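Local coordinates for protein mRNA export factor (Human herpesvirus 1, PDB 4YXP) that regulates viral gene expression, inhibits host splicing and mediates nuclear export of intronless viral mRNAs, here represented by its folded, zinc-binding, homodimeric C-terminal domain, at residues 20-24 and 25-29; 109-112 and 113-116. All coordinates share one frame; numbering follows the deposited sequence.

Contact 1 (20-24 and 25-29); sequences SERAA and VDRIS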
loop_
_atom_site.group_PDB
_atom_site.type_symbol
_atom_site.label_atom_id
_atom_site.label_comp_id
_atom_site.label_asym_id
_atom_site.label_seq_id
_atom_site.Cartn_x
_atom_site.Cartn_y
_atom_site.Cartn_z
ATOM N N SER B 20 13.094 16.118 -18.034
ATOM C CA SER B 20 12.322 16.485 -19.217
ATOM C C SER B 20 13.076 16.166 -20.505
ATOM O O SER B 20 12.473 15.795 -21.512
ATOM C CB SER B 20 11.978 17.976 -19.178
ATOM O OG SER B 20 13.150 18.768 -19.266
ATOM N N GLU B 21 14.395 16.313 -20.465
ATOM C CA GLU B 21 15.230 16.126 -21.647
ATOM C C GLU B 21 15.172 14.693 -22.177
ATOM O O GLU B 21 15.417 14.453 -23.360
ATOM C CB GLU B 21 16.678 16.502 -21.327
ATOM C CG GLU B 21 16.858 17.946 -20.880
ATOM C CD GLU B 21 18.243 18.222 -20.325
ATOM O OE1 GLU B 21 19.125 17.345 -20.449
ATOM O OE2 GLU B 21 18.448 19.316 -19.757
ATOM N N ARG B 22 14.844 13.745 -21.303
ATOM C CA ARG B 22 14.844 12.332 -21.671
ATOM C C ARG B 22 13.440 11.727 -21.683
ATOM O O ARG B 22 13.250 10.601 -22.140
ATOM C CB ARG B 22 15.728 11.535 -20.709
ATOM C CG ARG B 22 17.183 11.982 -20.677
ATOM C CD ARG B 22 17.989 11.162 -19.679
ATOM N NE ARG B 22 17.383 11.176 -18.349
ATOM C CZ ARG B 22 17.605 12.108 -17.426
ATOM N NH1 ARG B 22 18.429 13.122 -17.673
ATOM N NH2 ARG B 22 16.999 12.029 -16.249
ATOM N N ALA B 23 12.460 12.470 -21.179
ATOM C CA ALA B 23 11.101 11.955 -21.073
ATOM C C ALA B 23 10.370 12.053 -22.410
ATOM O O ALA B 23 10.284 13.125 -23.010
ATOM C CB ALA B 23 10.335 12.700 -19.994
ATOM N N ALA B 24 9.848 10.922 -22.871
ATOM C CA ALA B 24 9.104 10.871 -24.123
ATOM C C ALA B 24 8.268 9.597 -24.183
ATOM O O ALA B 24 8.637 8.573 -23.606
ATOM C CB ALA B 24 10.051 10.942 -25.310
ATOM N N VAL B 25 7.140 9.671 -24.882
ATOM C CA VAL B 25 6.226 8.540 -24.998
ATOM C C VAL B 25 6.956 7.289 -25.475
ATOM O O VAL B 25 6.722 6.195 -24.963
ATOM C CB VAL B 25 5.048 8.874 -25.941
ATOM C CG1 VAL B 25 4.124 9.894 -25.290
ATOM C CG2 VAL B 25 5.553 9.391 -27.290
ATOM N N ASP B 26 7.842 7.455 -26.453
ATOM C CA ASP B 26 8.608 6.339 -26.994
ATOM C C ASP B 26 9.476 5.703 -25.922
ATOM O O ASP B 26 9.475 4.484 -25.749
ATOM C CB ASP B 26 9.483 6.802 -28.161
ATOM C CG ASP B 26 8.692 7.027 -29.431
ATOM O OD1 ASP B 26 7.617 6.410 -29.580
ATOM O OD2 ASP B 26 9.150 7.816 -30.283
ATOM N N ARG B 27 10.217 6.536 -25.202
ATOM C CA ARG B 27 11.121 6.061 -24.164
ATOM C C ARG B 27 10.367 5.235 -23.123
ATOM O O ARG B 27 10.908 4.275 -22.577
ATOM C CB ARG B 27 11.826 7.243 -23.494
ATOM C CG ARG B 27 12.609 8.133 -24.458
ATOM C CD ARG B 27 13.846 7.437 -25.008
ATOM N NE ARG B 27 14.779 7.064 -23.945
ATOM C CZ ARG B 27 15.638 7.901 -23.369
ATOM N NH1 ARG B 27 15.693 9.174 -23.743
ATOM N NH2 ARG B 27 16.445 7.464 -22.410
ATOM N N ILE B 28 9.117 5.606 -22.859
ATOM C CA ILE B 28 8.305 4.910 -21.865
ATOM C C ILE B 28 7.882 3.545 -22.404
ATOM O O ILE B 28 7.832 2.565 -21.656
ATOM C CB ILE B 28 7.072 5.749 -21.460
ATOM C CG1 ILE B 28 7.502 7.082 -20.838
ATOM C CG2 ILE B 28 6.179 4.975 -20.492
ATOM C CD1 ILE B 28 8.249 6.959 -19.515
ATOM N N SER B 29 7.574 3.483 -23.696
ATOM C CA SER B 29 7.203 2.218 -24.330
ATOM C C SER B 29 8.384 1.257 -24.329
ATOM O O SER B 29 8.229 0.069 -24.042
ATOM C CB SER B 29 6.719 2.447 -25.763
ATOM O OG SER B 29 5.547 3.242 -25.788
#
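Val25 opens the helix directly after Ala24; its CB points away overall, yet lies 3.7 Å from Ala24 C. Its carbonyl looks along the new helix: Val25 O accepts from both Ser29 N and Ser29 OG, which reach it from opposite faces of the carbonyl plane. Arg27 makes the main side-chain contact. Its chain folds at chi2 (-70°) and again at chi3, and this brings the guanidinium back to the Arg22 carbonyl. Arg22 O then lies over one face of that group, 3.3 Å from Arg27 NH1, at an angle too poor for a hydrogen bond. Lower down the same chain, Arg27 CG packs 3.9 Å from Ala24 CB. The guanidinium of Arg22 leads elsewhere, to a salt bridge with Glu237 of the second subunit. Ile28 comes next. Its backbone N donates to Ala24 O at 3.1 Å, and its CG1 lies 3.3 Å from the same oxygen. Ile28 also packs on Ile236 of the second subunit. The arrangement is a helix N-terminus: Ala24 is the N-cap, and its carbonyl takes an i to i+4 bond where helix 25-38 follows the short helix 19-22.

Contact 2 (109-112 and 113-116); sequences QENF and IEAL
Phe112 and Leu116 pack one helical turn apart, and they form the tight, buried part of this contact. Leu116 CD1 lies over one face of the Phe112 ring, 4.1 Å from the ring centroid, in a CH-pi contact. It is displaced from the ring centre toward Phe112 CE2, 3.6 Å away. The ring reaches this place because Phe112 CG is anti to the backbone N (chi1 -180°). Leu116 N donates to Phe112 O, and Ala115 N to Asn111 O.

The looser side is polar, with Asn111 exposed and Glu114 and Gln109 partly so. Asn111 and Glu114 form a capping box. Glu114 N donates to Asn111 OD1 at 2.8 Å, almost straight at 164°. In return Asn111 N donates to Glu114 OE1 at 3.0 Å, on the anti side of the carboxylate and somewhat out of its plane. The Asn111 amide and the Glu114 carboxylate are stacked, with planes 28° apart. A water joins Glu114 OE1 to Gln109 NE2, so this oxygen has two donors. The Glu110 side chain crosses that of Glu114 at a slant, Glu110 CB to Glu114 CB 3.7 Å. Glu110 is polar but buried: OE1 is bonded to Ser118, and a second water links OE2 to Glu114 O.

The turn starts helix 112-132 after helix 93-109. Phe112 and Ala115 meet helix 146-167 at Asn152, Leu153 and Leu157, while Phe112 (on Leu239) and Leu116 (on Met232, Leu235 and Ile236) meet helix 230-241.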
loop_
_atom_site.group_PDB
_atom_site.type_symbol
_atom_site.label_atom_id
_atom_site.label_comp_id
_atom_site.label_asym_id
_atom_site.label_seq_id
_atom_site.Cartn_x
_atom_site.Cartn_y
_atom_site.Cartn_z
ATOM N N GLN B 109 0.667 -5.024 -4.151
ATOM C CA GLN B 109 -0.300 -4.376 -5.043
ATOM C C GLN B 109 -1.696 -5.010 -4.999
ATOM O O GLN B 109 -2.570 -4.637 -5.781
ATOM C CB GLN B 109 0.224 -4.376 -6.488
ATOM C CG GLN B 109 0.448 -5.752 -7.108
ATOM C CD GLN B 109 -0.824 -6.383 -7.647
ATOM O OE1 GLN B 109 -1.394 -5.918 -8.634
ATOM N NE2 GLN B 109 -1.271 -7.455 -7.002
ATOM N N GLU B 110 -1.912 -5.953 -4.085
ATOM C CA GLU B 110 -3.221 -6.606 -3.955
ATOM C C GLU B 110 -4.291 -5.661 -3.416
ATOM O O GLU B 110 -3.981 -4.729 -2.673
ATOM C CB GLU B 110 -3.121 -7.830 -3.032
ATOM C CG GLU B 110 -2.539 -9.055 -3.694
ATOM C CD GLU B 110 -2.552 -10.277 -2.790
ATOM O OE1 GLU B 110 -2.290 -10.129 -1.573
ATOM O OE2 GLU B 110 -2.822 -11.383 -3.303
ATOM N N ASN B 111 -5.551 -5.905 -3.782
ATOM C CA ASN B 111 -6.659 -5.110 -3.247
ATOM C C ASN B 111 -6.980 -5.600 -1.835
ATOM O O ASN B 111 -6.368 -6.555 -1.358
ATOM C CB ASN B 111 -7.891 -5.168 -4.168
ATOM C CG ASN B 111 -8.555 -6.541 -4.219
ATOM O OD1 ASN B 111 -8.470 -7.337 -3.289
ATOM N ND2 ASN B 111 -9.243 -6.809 -5.323
ATOM N N PHE B 112 -7.921 -4.946 -1.157
ATOM C CA PHE B 112 -8.099 -5.185 0.274
ATOM C C PHE B 112 -8.496 -6.628 0.592
ATOM O O PHE B 112 -7.935 -7.234 1.503
ATOM C CB PHE B 112 -9.138 -4.228 0.859
ATOM C CG PHE B 112 -9.359 -4.417 2.333
ATOM C CD1 PHE B 112 -8.310 -4.256 3.228
ATOM C CD2 PHE B 112 -10.605 -4.764 2.826
ATOM C CE1 PHE B 112 -8.506 -4.431 4.589
ATOM C CE2 PHE B 112 -10.807 -4.941 4.187
ATOM C CZ PHE B 112 -9.757 -4.776 5.068
ATOM N N ILE B 113 -9.457 -7.178 -0.143
ATOM C CA ILE B 113 -9.901 -8.546 0.105
ATOM C C ILE B 113 -8.764 -9.520 -0.189
ATOM O O ILE B 113 -8.566 -10.495 0.540
ATOM C CB ILE B 113 -11.155 -8.891 -0.727
ATOM C CG1 ILE B 113 -12.322 -7.975 -0.351
ATOM C CG2 ILE B 113 -11.552 -10.362 -0.529
ATOM C CD1 ILE B 113 -12.770 -8.079 1.103
ATOM N N GLU B 114 -8.016 -9.261 -1.255
ATOM C CA GLU B 114 -6.878 -10.107 -1.595
ATOM C C GLU B 114 -5.822 -10.060 -0.493
ATOM O O GLU B 114 -5.228 -11.083 -0.148
ATOM C CB GLU B 114 -6.273 -9.680 -2.933
ATOM C CG GLU B 114 -7.135 -10.033 -4.135
ATOM C CD GLU B 114 -6.637 -9.411 -5.430
ATOM O OE1 GLU B 114 -5.864 -8.426 -5.379
ATOM O OE2 GLU B 114 -7.023 -9.907 -6.504
ATOM N N ALA B 115 -5.599 -8.875 0.066
ATOM C CA ALA B 115 -4.635 -8.713 1.149
ATOM C C ALA B 115 -5.041 -9.531 2.379
ATOM O O ALA B 115 -4.199 -10.178 3.013
ATOM C CB ALA B 115 -4.490 -7.237 1.516
ATOM N N LEU B 116 -6.327 -9.496 2.717
ATOM C CA LEU B 116 -6.834 -10.273 3.842
ATOM C C LEU B 116 -6.564 -11.753 3.615
ATOM O O LEU B 116 -6.132 -12.464 4.525
ATOM C CB LEU B 116 -8.334 -10.035 4.039
ATOM C CG LEU B 116 -8.761 -8.628 4.469
ATOM C CD1 LEU B 116 -10.278 -8.533 4.538
ATOM C CD2 LEU B 116 -8.146 -8.254 5.808
HETATM O O HOH W 1 -4.044 -8.680 -7.546
HETATM O O HOH W 2 -4.560 -12.799 -2.222
#

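Both contacts mark the start of a helix, but they sit in different parts of the dimer. Contact 1 is a surface contact about 33 Å from the centre of the chain, on the N-terminal arm. Contact 2 is partly buried, about 8 Å from that centre. Their centres are about 32 Å apart and their nearest atoms about 18 Å apart, so they do not touch. Helix 230-241 is common to their surroundings: contact 1 meets the copy in the second subunit, contact 2 the copy in its own chain. This fits an intertwined dimer. Both lie away from the zinc site of Cys163, His242, Cys246 and Cys251.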